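PDB 3LKB: probable branched-chain amino acid ABC transporter, amino acid binding protein from Thermus thermophilus, which probably captures branched-chain amino acids such as the valine bound here and delivers them to an ABC transporter for uptake. Local coordinates for residues A[7-15]-A[74-82]; A[95-106]-A[115-126]. The protein carries 2 engineered substitutions. All coordinates share one frame; numbering follows the deposited sequence.

Contact 1: A[7-15]-A[74-82]. With VAL (valine), chain C.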
loop_
_atom_site.group_PDB
_atom_site.type_symbol
_atom_site.label_atom_id
_atom_site.label_comp_id
_atom_site.label_asym_id
_atom_site.label_seq_id
_atom_site.Cartn_x
_atom_site.Cartn_y
_atom_site.Cartn_z
ATOM N N GLN A 7 -18.611 -11.129 22.028
ATOM C CA GLN A 7 -17.619 -10.739 21.048
ATOM C C GLN A 7 -17.646 -11.692 19.834
ATOM O O GLN A 7 -17.636 -12.943 19.991
ATOM C CB GLN A 7 -16.233 -10.696 21.684
ATOM C CG GLN A 7 -15.198 -10.122 20.734
ATOM C CD GLN A 7 -13.847 -9.919 21.383
ATOM O OE1 GLN A 7 -13.307 -8.799 21.347
ATOM N NE2 GLN A 7 -13.277 -10.993 21.965
ATOM N N VAL A 8 -17.697 -11.084 18.646
ATOM C CA VAL A 8 -17.596 -11.809 17.393
ATOM C C VAL A 8 -16.501 -11.220 16.442
ATOM O O VAL A 8 -16.467 -10.005 16.140
ATOM C CB VAL A 8 -18.968 -11.913 16.666
ATOM C CG1 VAL A 8 -18.780 -12.402 15.219
ATOM C CG2 VAL A 8 -19.935 -12.826 17.435
ATOM N N THR A 9 -15.614 -12.104 15.990
ATOM C CA THR A 9 -14.533 -11.720 15.131
ATOM C C THR A 9 -14.844 -11.783 13.650
ATOM O O THR A 9 -15.320 -12.798 13.096
ATOM C CB THR A 9 -13.278 -12.459 15.442
ATOM O OG1 THR A 9 -12.866 -12.079 16.772
ATOM C CG2 THR A 9 -12.177 -12.034 14.432
ATOM N N LEU A 10 -14.592 -10.642 13.029
ATOM C CA LEU A 10 -14.759 -10.485 11.616
ATOM C C LEU A 10 -13.332 -10.419 11.094
ATOM O O LEU A 10 -12.610 -9.490 11.407
ATOM C CB LEU A 10 -15.521 -9.199 11.348
ATOM C CG LEU A 10 -16.269 -9.234 10.016
ATOM C CD1 LEU A 10 -17.111 -10.489 9.980
ATOM C CD2 LEU A 10 -17.132 -8.024 9.877
ATOM N N PHE A 11 -12.916 -11.441 10.352
ATOM C CA PHE A 11 -11.529 -11.570 9.970
ATOM C C PHE A 11 -11.359 -11.548 8.444
ATOM O O PHE A 11 -12.016 -12.272 7.711
ATOM C CB PHE A 11 -10.921 -12.812 10.646
ATOM C CG PHE A 11 -9.688 -13.374 9.962
ATOM C CD1 PHE A 11 -8.408 -12.914 10.294
ATOM C CD2 PHE A 11 -9.803 -14.381 9.014
ATOM C CE1 PHE A 11 -7.267 -13.459 9.696
ATOM C CE2 PHE A 11 -8.693 -14.930 8.421
ATOM C CZ PHE A 11 -7.402 -14.454 8.768
ATOM N N TRP A 12 -10.491 -10.673 7.962
ATOM C CA TRP A 12 -10.133 -10.643 6.549
ATOM C C TRP A 12 -8.642 -10.766 6.476
ATOM O O TRP A 12 -7.914 -10.225 7.336
ATOM C CB TRP A 12 -10.568 -9.318 5.948
ATOM C CG TRP A 12 -10.159 -9.083 4.522
ATOM C CD1 TRP A 12 -10.811 -9.508 3.432
ATOM C CD2 TRP A 12 -8.985 -8.370 4.044
ATOM N NE1 TRP A 12 -10.150 -9.105 2.289
ATOM C CE2 TRP A 12 -9.029 -8.407 2.632
ATOM C CE3 TRP A 12 -7.901 -7.748 4.674
ATOM C CZ2 TRP A 12 -8.069 -7.809 1.829
ATOM C CZ3 TRP A 12 -6.921 -7.156 3.878
ATOM C CH2 TRP A 12 -7.026 -7.179 2.460
ATOM N N SER A 13 -8.176 -11.521 5.495
ATOM C CA SER A 13 -6.728 -11.612 5.222
ATOM C C SER A 13 -6.527 -11.363 3.740
ATOM O O SER A 13 -7.129 -12.036 2.928
ATOM C CB SER A 13 -6.181 -12.998 5.614
ATOM O OG SER A 13 -4.927 -13.259 5.014
ATOM N N GLY A 14 -5.701 -10.385 3.386
ATOM C CA GLY A 14 -5.462 -10.031 1.988
ATOM C C GLY A 14 -4.309 -9.055 1.880
ATOM O O GLY A 14 -3.585 -8.801 2.862
ATOM N N ALA A 15 -4.093 -8.563 0.662
ATOM C CA ALA A 15 -2.938 -7.781 0.281
ATOM C C ALA A 15 -3.173 -6.271 0.443
ATOM O O ALA A 15 -3.515 -5.594 -0.551
ATOM C CB ALA A 15 -2.591 -8.076 -1.166
ATOM N N PHE A 74 -9.695 -17.079 17.344
ATOM C CA PHE A 74 -10.839 -16.181 17.238
ATOM C C PHE A 74 -12.198 -16.865 16.961
ATOM O O PHE A 74 -13.213 -16.179 16.924
ATOM C CB PHE A 74 -10.566 -15.037 16.245
ATOM C CG PHE A 74 -9.396 -14.191 16.614
ATOM C CD1 PHE A 74 -9.447 -13.342 17.691
ATOM C CD2 PHE A 74 -8.216 -14.257 15.885
ATOM C CE1 PHE A 74 -8.346 -12.584 18.052
ATOM C CE2 PHE A 74 -7.110 -13.483 16.239
ATOM C CZ PHE A 74 -7.182 -12.654 17.315
ATOM N N LYS A 75 -12.206 -18.194 16.762
ATOM C CA LYS A 75 -13.464 -18.963 16.579
ATOM C C LYS A 75 -14.359 -18.388 15.498
ATOM O O LYS A 75 -15.589 -18.353 15.664
ATOM C CB LYS A 75 -14.300 -19.012 17.875
ATOM C CG LYS A 75 -13.552 -19.285 19.156
ATOM C CD LYS A 75 -12.987 -20.682 19.212
ATOM C CE LYS A 75 -11.832 -20.711 20.200
ATOM N NZ LYS A 75 -11.306 -22.090 20.342
ATOM N N ILE A 76 -13.769 -17.926 14.402
ATOM C CA ILE A 76 -14.555 -17.264 13.359
ATOM C C ILE A 76 -15.691 -18.124 12.801
ATOM O O ILE A 76 -15.486 -19.274 12.464
ATOM C CB ILE A 76 -13.671 -16.699 12.176
ATOM C CG1 ILE A 76 -12.860 -17.800 11.467
ATOM C CG2 ILE A 76 -12.725 -15.602 12.674
ATOM C CD1 ILE A 76 -12.251 -17.346 10.167
ATOM N N PRO A 77 -16.889 -17.544 12.682
ATOM C CA PRO A 77 -18.020 -18.168 12.024
ATOM C C PRO A 77 -18.092 -17.943 10.497
ATOM O O PRO A 77 -18.924 -18.581 9.822
ATOM C CB PRO A 77 -19.220 -17.495 12.728
ATOM C CG PRO A 77 -18.707 -16.108 13.033
ATOM C CD PRO A 77 -17.265 -16.287 13.356
ATOM N N VAL A 78 -17.234 -17.048 9.987
ATOM C CA VAL A 78 -17.095 -16.667 8.546
ATOM C C VAL A 78 -15.643 -16.246 8.301
ATOM O O VAL A 78 -14.990 -15.785 9.228
ATOM C CB VAL A 78 -17.894 -15.372 8.148
ATOM C CG1 VAL A 78 -18.159 -15.321 6.589
ATOM C CG2 VAL A 78 -19.167 -15.258 8.887
ATOM N N PHE A 79 -15.198 -16.331 7.047
ATOM C CA PHE A 79 -13.846 -15.990 6.609
ATOM C C PHE A 79 -14.063 -15.085 5.412
ATOM O O PHE A 79 -14.691 -15.505 4.436
ATOM C CB PHE A 79 -13.155 -17.270 6.144
ATOM C CG PHE A 79 -11.763 -17.087 5.531
ATOM C CD1 PHE A 79 -10.964 -15.965 5.800
ATOM C CD2 PHE A 79 -11.234 -18.093 4.717
ATOM C CE1 PHE A 79 -9.669 -15.831 5.262
ATOM C CE2 PHE A 79 -9.946 -17.992 4.176
ATOM C CZ PHE A 79 -9.154 -16.822 4.442
ATOM N N LEU A 80 -13.610 -13.839 5.524
ATOM C CA LEU A 80 -13.511 -12.897 4.418
ATOM C C LEU A 80 -12.110 -13.082 3.819
ATOM O O LEU A 80 -11.095 -12.853 4.499
ATOM C CB LEU A 80 -13.711 -11.463 4.919
ATOM C CG LEU A 80 -15.091 -11.146 5.507
ATOM C CD1 LEU A 80 -15.193 -9.779 6.107
ATOM C CD2 LEU A 80 -16.123 -11.276 4.460
ATOM N N SER A 81 -12.041 -13.595 2.589
ATOM C CA SER A 81 -10.738 -13.926 2.030
ATOM C C SER A 81 -10.461 -13.074 0.817
ATOM O O SER A 81 -11.274 -12.216 0.444
ATOM C CB SER A 81 -10.663 -15.404 1.632
ATOM O OG SER A 81 -11.567 -15.678 0.609
ATOM N N TYR A 82 -9.316 -13.341 0.192
ATOM C CA TYR A 82 -8.808 -12.452 -0.844
ATOM C C TYR A 82 -8.319 -13.173 -2.082
ATOM O O TYR A 82 -9.111 -13.329 -3.015
ATOM C CB TYR A 82 -7.734 -11.565 -0.267
ATOM C CG TYR A 82 -7.234 -10.507 -1.211
ATOM C CD1 TYR A 82 -8.059 -9.453 -1.579
ATOM C CD2 TYR A 82 -5.919 -10.543 -1.706
ATOM C CE1 TYR A 82 -7.623 -8.458 -2.425
ATOM C CE2 TYR A 82 -5.467 -9.552 -2.574
ATOM C CZ TYR A 82 -6.339 -8.510 -2.925
ATOM O OH TYR A 82 -5.932 -7.483 -3.750
HETATM N N VAL C . -6.586 -9.830 -7.023
HETATM C CA VAL C . -7.688 -10.855 -6.855
HETATM C C VAL C . -8.225 -10.961 -5.470
HETATM O O VAL C . -9.198 -10.273 -5.255
HETATM C CB VAL C . -7.272 -12.261 -7.223
HETATM C CG1 VAL C . -6.274 -12.798 -6.317
HETATM C CG2 VAL C . -8.410 -13.071 -7.173
HETATM O O HOH W 1 -14.652 -13.501 10.305
HETATM O O HOH W 2 -7.193 -14.494 1.699
#

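Contact 2: A[95-106]-A[115-126]. With VAL (valine), chain C.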
loop_
_atom_site.group_PDB
_atom_site.type_symbol
_atom_site.label_atom_id
_atom_site.label_comp_id
_atom_site.label_asym_id
_atom_site.label_seq_id
_atom_site.Cartn_x
_atom_site.Cartn_y
_atom_site.Cartn_z
ATOM N N GLN A 95 -13.788 -26.504 3.434
ATOM C CA GLN A 95 -14.706 -27.622 3.371
ATOM C C GLN A 95 -14.667 -28.468 4.656
ATOM O O GLN A 95 -15.733 -28.774 5.225
ATOM C CB GLN A 95 -14.383 -28.478 2.128
ATOM C CG GLN A 95 -15.361 -29.642 1.848
ATOM C CD GLN A 95 -16.732 -29.163 1.376
ATOM O OE1 GLN A 95 -16.868 -28.070 0.770
ATOM N NE2 GLN A 95 -17.770 -29.970 1.667
ATOM N N GLU A 96 -13.471 -28.846 5.119
ATOM C CA GLU A 96 -13.366 -29.752 6.305
ATOM C C GLU A 96 -13.947 -29.100 7.532
ATOM O O GLU A 96 -14.736 -29.683 8.229
ATOM C CB GLU A 96 -11.909 -30.174 6.588
ATOM C CG GLU A 96 -11.691 -30.920 7.951
ATOM C CD GLU A 96 -10.214 -31.247 8.249
ATOM O OE1 GLU A 96 -9.469 -31.663 7.319
ATOM O OE2 GLU A 96 -9.792 -31.071 9.430
ATOM N N LEU A 97 -13.611 -27.848 7.760
ATOM C CA LEU A 97 -14.163 -27.212 8.933
ATOM C C LEU A 97 -15.464 -26.455 8.717
ATOM O O LEU A 97 -15.946 -25.807 9.633
ATOM C CB LEU A 97 -13.090 -26.364 9.640
ATOM C CG LEU A 97 -12.329 -25.347 8.833
ATOM C CD1 LEU A 97 -13.171 -24.118 8.845
ATOM C CD2 LEU A 97 -10.969 -25.059 9.461
ATOM N N ARG A 98 -16.032 -26.550 7.512
ATOM C CA ARG A 98 -17.339 -25.969 7.227
ATOM C C ARG A 98 -17.471 -24.477 7.593
ATOM O O ARG A 98 -18.464 -24.067 8.171
ATOM C CB ARG A 98 -18.443 -26.742 7.972
ATOM C CG ARG A 98 -18.410 -28.244 7.820
ATOM C CD ARG A 98 -19.496 -28.888 8.638
ATOM N NE ARG A 98 -19.400 -30.349 8.628
ATOM C CZ ARG A 98 -20.003 -31.161 7.743
ATOM N NH1 ARG A 98 -20.750 -30.682 6.745
ATOM N NH2 ARG A 98 -19.853 -32.479 7.842
ATOM N N ILE A 99 -16.477 -23.650 7.306
ATOM C CA ILE A 99 -16.759 -22.225 7.505
ATOM C C ILE A 99 -17.037 -21.435 6.232
ATOM O O ILE A 99 -16.188 -21.368 5.344
ATOM C CB ILE A 99 -15.772 -21.478 8.454
ATOM C CG1 ILE A 99 -14.604 -20.903 7.708
ATOM C CG2 ILE A 99 -15.328 -22.327 9.726
ATOM C CD1 ILE A 99 -14.252 -19.580 8.355
ATOM N N PRO A 100 -18.233 -20.828 6.149
ATOM C CA PRO A 100 -18.601 -19.962 5.004
ATOM C C PRO A 100 -17.541 -18.938 4.718
ATOM O O PRO A 100 -17.060 -18.297 5.635
ATOM C CB PRO A 100 -19.860 -19.245 5.485
ATOM C CG PRO A 100 -20.443 -20.156 6.502
ATOM C CD PRO A 100 -19.250 -20.783 7.214
ATOM N N THR A 101 -17.214 -18.757 3.452
ATOM C CA THR A 101 -16.065 -17.966 3.051
ATOM C C THR A 101 -16.486 -17.095 1.935
ATOM O O THR A 101 -17.003 -17.604 0.918
ATOM C CB THR A 101 -14.946 -18.890 2.565
ATOM O OG1 THR A 101 -14.454 -19.584 3.702
ATOM C CG2 THR A 101 -13.789 -18.141 1.927
ATOM N N ILE A 102 -16.301 -15.794 2.109
ATOM C CA ILE A 102 -16.689 -14.848 1.083
ATOM C C ILE A 102 -15.420 -14.213 0.537
ATOM O O ILE A 102 -14.811 -13.390 1.226
ATOM C CB ILE A 102 -17.594 -13.758 1.673
ATOM C CG1 ILE A 102 -18.783 -14.427 2.360
ATOM C CG2 ILE A 102 -17.974 -12.733 0.597
ATOM C CD1 ILE A 102 -19.626 -13.480 3.270
ATOM N N PRO A 103 -14.992 -14.609 -0.680
ATOM C CA PRO A 103 -13.753 -14.116 -1.285
ATOM C C PRO A 103 -13.884 -12.811 -2.103
ATOM O O PRO A 103 -14.909 -12.560 -2.722
ATOM C CB PRO A 103 -13.355 -15.260 -2.230
ATOM C CG PRO A 103 -14.404 -16.298 -2.136
ATOM C CD PRO A 103 -15.586 -15.673 -1.505
ATOM N N ALA A 104 -12.830 -12.001 -2.076
ATOM C CA ALA A 104 -12.615 -10.947 -3.066
ATOM C C ALA A 104 -12.313 -11.528 -4.445
ATOM O O ALA A 104 -12.577 -10.902 -5.430
ATOM C CB ALA A 104 -11.463 -10.052 -2.637
ATOM N N SER A 105 -11.676 -12.692 -4.483
ATOM C CA SER A 105 -11.424 -13.375 -5.717
ATOM C C SER A 105 -12.778 -13.732 -6.331
ATOM O O SER A 105 -13.664 -14.249 -5.640
ATOM C CB SER A 105 -10.711 -14.704 -5.440
ATOM O OG SER A 105 -10.744 -15.523 -6.599
ATOM N N MET A 106 -12.910 -13.521 -7.630
ATOM C CA MET A 106 -14.136 -13.893 -8.304
ATOM C C MET A 106 -13.881 -15.086 -9.256
ATOM O O MET A 106 -14.416 -15.184 -10.378
ATOM C CB MET A 106 -14.659 -12.641 -8.995
ATOM C CG MET A 106 -14.534 -11.316 -8.081
ATOM S SD MET A 106 -14.796 -9.870 -9.075
ATOM C CE MET A 106 -15.137 -8.728 -7.755
ATOM N N ASN A 115 -15.116 -29.580 -2.773
ATOM C CA ASN A 115 -14.785 -28.687 -1.658
ATOM C C ASN A 115 -15.362 -27.277 -1.818
ATOM O O ASN A 115 -14.745 -26.289 -1.441
ATOM C CB ASN A 115 -13.254 -28.644 -1.412
ATOM C CG ASN A 115 -12.666 -30.012 -1.055
ATOM O OD1 ASN A 115 -13.295 -30.797 -0.349
ATOM N ND2 ASN A 115 -11.443 -30.295 -1.543
ATOM N N ASN A 116 -16.562 -27.221 -2.372
ATOM C CA ASN A 116 -17.227 -25.978 -2.741
ATOM C C ASN A 116 -18.518 -25.655 -1.950
ATOM O O ASN A 116 -19.173 -24.653 -2.229
ATOM C CB ASN A 116 -17.545 -26.004 -4.245
ATOM C CG ASN A 116 -18.577 -27.090 -4.626
ATOM O OD1 ASN A 116 -19.453 -26.853 -5.458
ATOM N ND2 ASN A 116 -18.451 -28.281 -4.048
ATOM N N ASP A 117 -18.872 -26.460 -0.949
ATOM C CA ASP A 117 -20.139 -26.224 -0.272
ATOM C C ASP A 117 -20.206 -24.904 0.530
ATOM O O ASP A 117 -21.306 -24.344 0.726
ATOM C CB ASP A 117 -20.493 -27.402 0.620
ATOM C CG ASP A 117 -20.712 -28.717 -0.150
ATOM O OD1 ASP A 117 -21.215 -28.712 -1.323
ATOM O OD2 ASP A 117 -20.384 -29.779 0.462
ATOM N N TYR A 118 -19.043 -24.396 0.950
ATOM C CA TYR A 118 -18.984 -23.219 1.855
ATOM C C TYR A 118 -18.408 -21.917 1.299
ATOM O O TYR A 118 -18.126 -21.001 2.059
ATOM C CB TYR A 118 -18.227 -23.577 3.133
ATOM C CG TYR A 118 -18.893 -24.726 3.813
ATOM C CD1 TYR A 118 -18.408 -26.028 3.643
ATOM C CD2 TYR A 118 -20.076 -24.534 4.534
ATOM C CE1 TYR A 118 -19.043 -27.087 4.217
ATOM C CE2 TYR A 118 -20.744 -25.577 5.107
ATOM C CZ TYR A 118 -20.208 -26.865 4.956
ATOM O OH TYR A 118 -20.819 -27.935 5.558
ATOM N N ILE A 119 -18.251 -21.814 -0.018
ATOM C CA ILE A 119 -17.626 -20.626 -0.588
ATOM C C ILE A 119 -18.652 -19.838 -1.348
ATOM O O ILE A 119 -19.345 -20.400 -2.204
ATOM C CB ILE A 119 -16.512 -21.063 -1.514
ATOM C CG1 ILE A 119 -15.469 -21.838 -0.670
ATOM C CG2 ILE A 119 -15.958 -19.849 -2.309
ATOM C CD1 ILE A 119 -14.395 -22.510 -1.485
ATOM N N PHE A 120 -18.790 -18.548 -1.044
ATOM C CA PHE A 120 -19.824 -17.753 -1.705
ATOM C C PHE A 120 -19.256 -16.521 -2.342
ATOM O O PHE A 120 -18.696 -15.690 -1.667
ATOM C CB PHE A 120 -20.948 -17.371 -0.732
ATOM C CG PHE A 120 -21.671 -18.544 -0.181
ATOM C CD1 PHE A 120 -21.196 -19.200 0.956
ATOM C CD2 PHE A 120 -22.795 -19.027 -0.817
ATOM C CE1 PHE A 120 -21.845 -20.342 1.426
ATOM C CE2 PHE A 120 -23.480 -20.137 -0.337
ATOM C CZ PHE A 120 -23.006 -20.799 0.788
ATOM N N LEU A 121 -19.417 -16.431 -3.667
ATOM C CA LEU A 121 -18.949 -15.323 -4.475
ATOM C C LEU A 121 -19.960 -14.184 -4.381
ATOM O O LEU A 121 -21.144 -14.404 -4.637
ATOM C CB LEU A 121 -18.826 -15.802 -5.918
ATOM C CG LEU A 121 -17.431 -16.188 -6.380
ATOM C CD1 LEU A 121 -16.603 -16.783 -5.276
ATOM C CD2 LEU A 121 -17.435 -17.089 -7.586
ATOM N N PRO A 122 -19.513 -12.978 -3.973
ATOM C CA PRO A 122 -20.449 -11.868 -3.864
ATOM C C PRO A 122 -20.927 -11.428 -5.231
ATOM O O PRO A 122 -22.063 -11.011 -5.341
ATOM C CB PRO A 122 -19.616 -10.751 -3.213
ATOM C CG PRO A 122 -18.552 -11.405 -2.532
ATOM C CD PRO A 122 -18.203 -12.614 -3.406
ATOM N N THR A 123 -20.084 -11.551 -6.267
ATOM C CA THR A 123 -20.486 -11.109 -7.622
ATOM C C THR A 123 -20.106 -12.054 -8.749
ATOM O O THR A 123 -19.524 -13.101 -8.532
ATOM C CB THR A 123 -19.941 -9.696 -7.994
ATOM O OG1 THR A 123 -18.554 -9.775 -8.377
ATOM C CG2 THR A 123 -20.136 -8.678 -6.877
ATOM N N THR A 124 -20.397 -11.650 -9.976
ATOM C CA THR A 124 -19.996 -12.429 -11.147
ATOM C C THR A 124 -18.519 -12.825 -11.154
ATOM O O THR A 124 -17.684 -12.190 -10.505
ATOM C CB THR A 124 -20.288 -11.676 -12.453
ATOM O OG1 THR A 124 -19.564 -10.420 -12.467
ATOM C CG2 THR A 124 -21.808 -11.467 -12.602
ATOM N N SER A 125 -18.199 -13.879 -11.900
ATOM C CA SER A 125 -16.863 -14.449 -11.877
ATOM C C SER A 125 -16.009 -13.731 -12.927
ATOM O O SER A 125 -16.566 -13.045 -13.803
ATOM C CB SER A 125 -16.945 -15.944 -12.164
ATOM O OG SER A 125 -17.368 -16.197 -13.501
ATOM N N TYR A 126 -14.688 -13.904 -12.839
ATOM C CA TYR A 126 -13.760 -13.404 -13.856
ATOM C C TYR A 126 -14.133 -13.950 -15.225
ATOM O O TYR A 126 -14.127 -13.208 -16.209
ATOM C CB TYR A 126 -12.286 -13.805 -13.563
ATOM C CG TYR A 126 -11.753 -13.322 -12.227
ATOM C CD1 TYR A 126 -11.944 -12.012 -11.842
ATOM C CD2 TYR A 126 -11.056 -14.188 -11.338
ATOM C CE1 TYR A 126 -11.479 -11.553 -10.680
ATOM C CE2 TYR A 126 -10.594 -13.722 -10.138
ATOM C CZ TYR A 126 -10.823 -12.390 -9.833
ATOM O OH TYR A 126 -10.431 -11.799 -8.692
HETATM N N VAL C . -6.586 -9.830 -7.023
HETATM C CA VAL C . -7.688 -10.855 -6.855
HETATM C C VAL C . -8.225 -10.961 -5.470
HETATM O O VAL C . -9.198 -10.273 -5.255
HETATM C CB VAL C . -7.272 -12.261 -7.223
HETATM C CG1 VAL C . -6.274 -12.798 -6.317
HETATM C CG2 VAL C . -8.410 -13.071 -7.173
HETATM O O HOH W 3 -16.214 -25.292 0.821
#

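Contact 1: A[7-15]-A[74-82]
The Tyr82 ring lies between Ala15, whose backbone N sits over one face, and the bound valine, whose C is centred 3.9 Å above the opposite face. Trp12 turns the edge of its six-membered ring toward Tyr82 in an offset edge-to-face pair, planes at 73°, while Leu80 CB meets the indole edge in plane. Farther back, Phe11 and Phe79 run side by side with planes at 23° but slid so far apart that the rings barely overlap, the nearest atoms being Phe11 CE2 and Phe79 CE1 at 3.4 Å. Tyr82 carries its CG anti to the backbone N (chi1 -174°), which lays the ring along Gly14 and Ala15. An alanine here would remove the ring and is likely to open a gap between Ala15 and the ligand, costing valine the aromatic surface on that side and Trp12 its edge-to-face partner. Leu80 N donates to Phe11 O at 3.1 Å; the return bond, Ser13 N to Leu80 O, is weak at 3.4 Å. On either side of this short bridge water completes the link: one joins Thr9 O, Phe11 N and Val78 O, another Ser13 O and Tyr82 N. Neighbouring parallel strands that end at the ligand are characteristic of the Rossmann-like lobe of leucine-binding-protein relatives.

Contact 2: A[95-106]-A[115-126]
The backbones of 95-106 and 115-126 are bridged at Thr101 and Ile119, with Thr101 N donating to Tyr118 O at 2.8 Å and Phe120 N to Thr101 O with an N-H...O angle of 171°. Ahead of this bridge, helix 84-97 closes in a Schellman motif at Arg98, and a type I turn from Asn116 to Ile119 faces it. Gln95, bent at chi2 (70°), reaches that turn with both ends of its amide: OE1 accepts from Asp117 N on an in-plane lone pair, and NE2 gives a 2.9 Å bond to Asp117 OD2 from above the carboxylate plane. A water donates to the same OE1 and to Asn115 O. The Tyr118 ring is covered on one face by Arg98 CA, 3.6 Å from its centroid, and on the other by Asp117 CB; the extended Arg98 side chain runs on past the ring, and NH1 donates to Tyr118 OH, which lies near the guanidinium plane. Pro103 CG touches both Ile119 CG2 and Leu121 CD1, and Ile102 CG2 touches Pro122 CG. At the pocket end, where Ser105 CB lies 3.3 Å from valine CG2, Met106 sets CB over the Tyr126 ring face in a CH-pi contact, SD approaches that ring obliquely as a Met-aromatic contact, and Met106 O accepts from Tyr126 N at 2.8 Å.

Overall arrangement
Contacts 1 and 2 follow in series along the chain, their centres about 13 Å apart, with helix 84-97 leading from strand 79-81 to strand 101-103. These two strands are parallel neighbours in one sheet, so the intervening helix makes a beta-alpha-beta crossover. The contacts touch directly: Phe79 O to Ile102 N at 2.8 Å and Ser81 O to Ala104 N at 3.0 Å are probable hydrogen bonds. The segments thus lie in the order 7-15, 74-82, 95-106, 115-126 across one lobe. Both contacts reach the ligand, contact 1 through Tyr82 and contact 2 through Ala104, Ser105 and Tyr126, which places one wall of the valine pocket at their shared end.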